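Local coordinates for protein sortase (Streptomyces avermitilis, PDB 5GO5) that is a sortase E, a housekeeping cysteine transpeptidase that probably attaches surface proteins to the cell wall without needing calcium, at residues F51-Y55 with N64-L68. Numbering follows the deposited sequence.
Sequences FAVMY and NKPVL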
loop_
_atom_site.group_PDB
_atom_site.type_symbol
_atom_site.label_atom_id
_atom_site.label_comp_id
_atom_site.label_asym_id
_atom_site.label_seq_id
_atom_site.Cartn_x
_atom_site.Cartn_y
_atom_site.Cartn_z
ATOM N N PHE A 51 9.485 -4.872 -7.209
ATOM C CA PHE A 51 10.410 -3.867 -6.794
ATOM C C PHE A 51 10.486 -3.672 -5.285
ATOM O O PHE A 51 11.373 -2.915 -4.811
ATOM C CB PHE A 51 10.171 -2.503 -7.472
ATOM C CG PHE A 51 8.887 -1.849 -7.072
ATOM C CD1 PHE A 51 7.726 -2.096 -7.792
ATOM C CD2 PHE A 51 8.799 -1.075 -5.916
ATOM C CE1 PHE A 51 6.524 -1.570 -7.415
ATOM C CE2 PHE A 51 7.582 -0.533 -5.538
ATOM C CZ PHE A 51 6.441 -0.768 -6.302
ATOM N N ALA A 52 9.556 -4.249 -4.533
ATOM C CA ALA A 52 9.540 -4.074 -3.119
ATOM C C ALA A 52 8.823 -5.207 -2.475
ATOM O O ALA A 52 8.160 -6.028 -3.138
ATOM C CB ALA A 52 8.907 -2.723 -2.714
ATOM N N VAL A 53 8.967 -5.306 -1.152
ATOM C CA VAL A 53 8.171 -6.239 -0.374
ATOM C C VAL A 53 7.412 -5.441 0.690
ATOM O O VAL A 53 8.012 -4.536 1.315
ATOM C CB VAL A 53 9.036 -7.316 0.344
ATOM C CG1 VAL A 53 8.189 -8.264 1.136
ATOM C CG2 VAL A 53 9.902 -8.058 -0.652
ATOM N N MET A 54 6.152 -5.822 0.904
ATOM C CA MET A 54 5.288 -5.206 1.889
ATOM C C MET A 54 5.026 -6.148 3.046
ATOM O O MET A 54 4.763 -7.326 2.851
ATOM C CB MET A 54 3.966 -4.763 1.255
ATOM C CG MET A 54 3.087 -3.884 2.151
ATOM S SD MET A 54 1.487 -3.438 1.413
ATOM C CE MET A 54 1.996 -2.412 0.047
ATOM N N TYR A 55 4.998 -5.561 4.237
ATOM C CA TYR A 55 4.603 -6.211 5.471
ATOM C C TYR A 55 3.571 -5.335 6.178
ATOM O O TYR A 55 3.722 -4.120 6.217
ATOM C CB TYR A 55 5.832 -6.334 6.395
ATOM C CG TYR A 55 7.002 -7.095 5.798
ATOM C CD1 TYR A 55 7.935 -6.482 4.946
ATOM C CD2 TYR A 55 7.167 -8.499 6.055
ATOM C CE1 TYR A 55 8.983 -7.201 4.375
ATOM C CE2 TYR A 55 8.205 -9.185 5.497
ATOM C CZ TYR A 55 9.105 -8.569 4.642
ATOM O OH TYR A 55 10.130 -9.266 4.080
ATOM N N ASN A 64 3.594 -11.265 4.095
ATOM C CA ASN A 64 4.675 -10.649 3.331
ATOM C C ASN A 64 4.321 -10.814 1.843
ATOM O O ASN A 64 4.085 -11.925 1.389
ATOM C CB ASN A 64 6.055 -11.243 3.677
ATOM C CG ASN A 64 6.231 -12.697 3.215
ATOM O OD1 ASN A 64 6.912 -12.948 2.237
ATOM N ND2 ASN A 64 5.573 -13.619 3.874
ATOM N N LYS A 65 4.267 -9.716 1.105
ATOM C CA LYS A 65 3.843 -9.770 -0.291
ATOM C C LYS A 65 4.753 -8.971 -1.159
ATOM O O LYS A 65 5.180 -7.839 -0.792
ATOM C CB LYS A 65 2.428 -9.224 -0.473
ATOM C CG LYS A 65 1.361 -9.870 0.409
ATOM C CD LYS A 65 1.122 -11.326 0.100
ATOM C CE LYS A 65 0.300 -11.922 1.203
ATOM N NZ LYS A 65 -0.003 -13.349 0.862
ATOM N N PRO A 66 5.073 -9.509 -2.342
ATOM C CA PRO A 66 5.818 -8.741 -3.280
ATOM C C PRO A 66 4.925 -7.658 -3.910
ATOM O O PRO A 66 3.727 -7.880 -4.088
ATOM C CB PRO A 66 6.206 -9.779 -4.354
ATOM C CG PRO A 66 5.050 -10.707 -4.346
ATOM C CD PRO A 66 4.612 -10.798 -2.927
ATOM N N VAL A 67 5.531 -6.503 -4.178
ATOM C CA VAL A 67 4.855 -5.411 -4.883
ATOM C C VAL A 67 5.502 -5.306 -6.246
ATOM O O VAL A 67 6.704 -5.112 -6.385
ATOM C CB VAL A 67 4.926 -4.085 -4.144
ATOM C CG1 VAL A 67 4.041 -3.054 -4.854
ATOM C CG2 VAL A 67 4.512 -4.276 -2.680
ATOM N N LEU A 68 4.656 -5.411 -7.271
ATOM C CA LEU A 68 5.068 -5.390 -8.644
ATOM C C LEU A 68 4.606 -4.090 -9.278
ATOM O O LEU A 68 3.605 -3.519 -8.869
ATOM C CB LEU A 68 4.433 -6.569 -9.407
ATOM C CG LEU A 68 5.045 -7.948 -9.150
ATOM C CD1 LEU A 68 4.700 -8.419 -7.761
ATOM C CD2 LEU A 68 4.515 -8.948 -10.165
#
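From Met54 paired with Lys65 to Ala52 paired with Val67, strands 51-55 and 65-68 run antiparallel, their directions 141° apart, joined by four nearly straight backbone hydrogen bonds, the shortest from Met54 N to Lys65 O at 2.8 Å. Phe51 N donates to Val67 O while Ala52 O accepts Val67 N, the two residues sharing one partner in a classic beta bulge. With CG lodged between backbone N and carbonyl carbon (chi1 67°), the Phe51 ring reaches over to the Val67-Leu68 peptide: one face lies over Val67 O, its edge nears Leu68 C, and CZ touches Val67 CG1 at 3.6 Å. Cut back to an alanine, this position would probably leave Val67 CG1 without its aromatic neighbour and open a gap beside the bulge. The other Val67 branch, CG2, packs on Met54 CB at 4.0 Å; Leu122 and Val97 continue this buried face. At the loop end of the hairpin, Asn64 CB approaches Tyr55 CE2 obliquely at 3.5 Å, while Asn64 ND2 bonds to Thr62 O. The two strands form a beta hairpin, flanked by strands 80-82 and 119-123 in the beta barrel of the sortase fold.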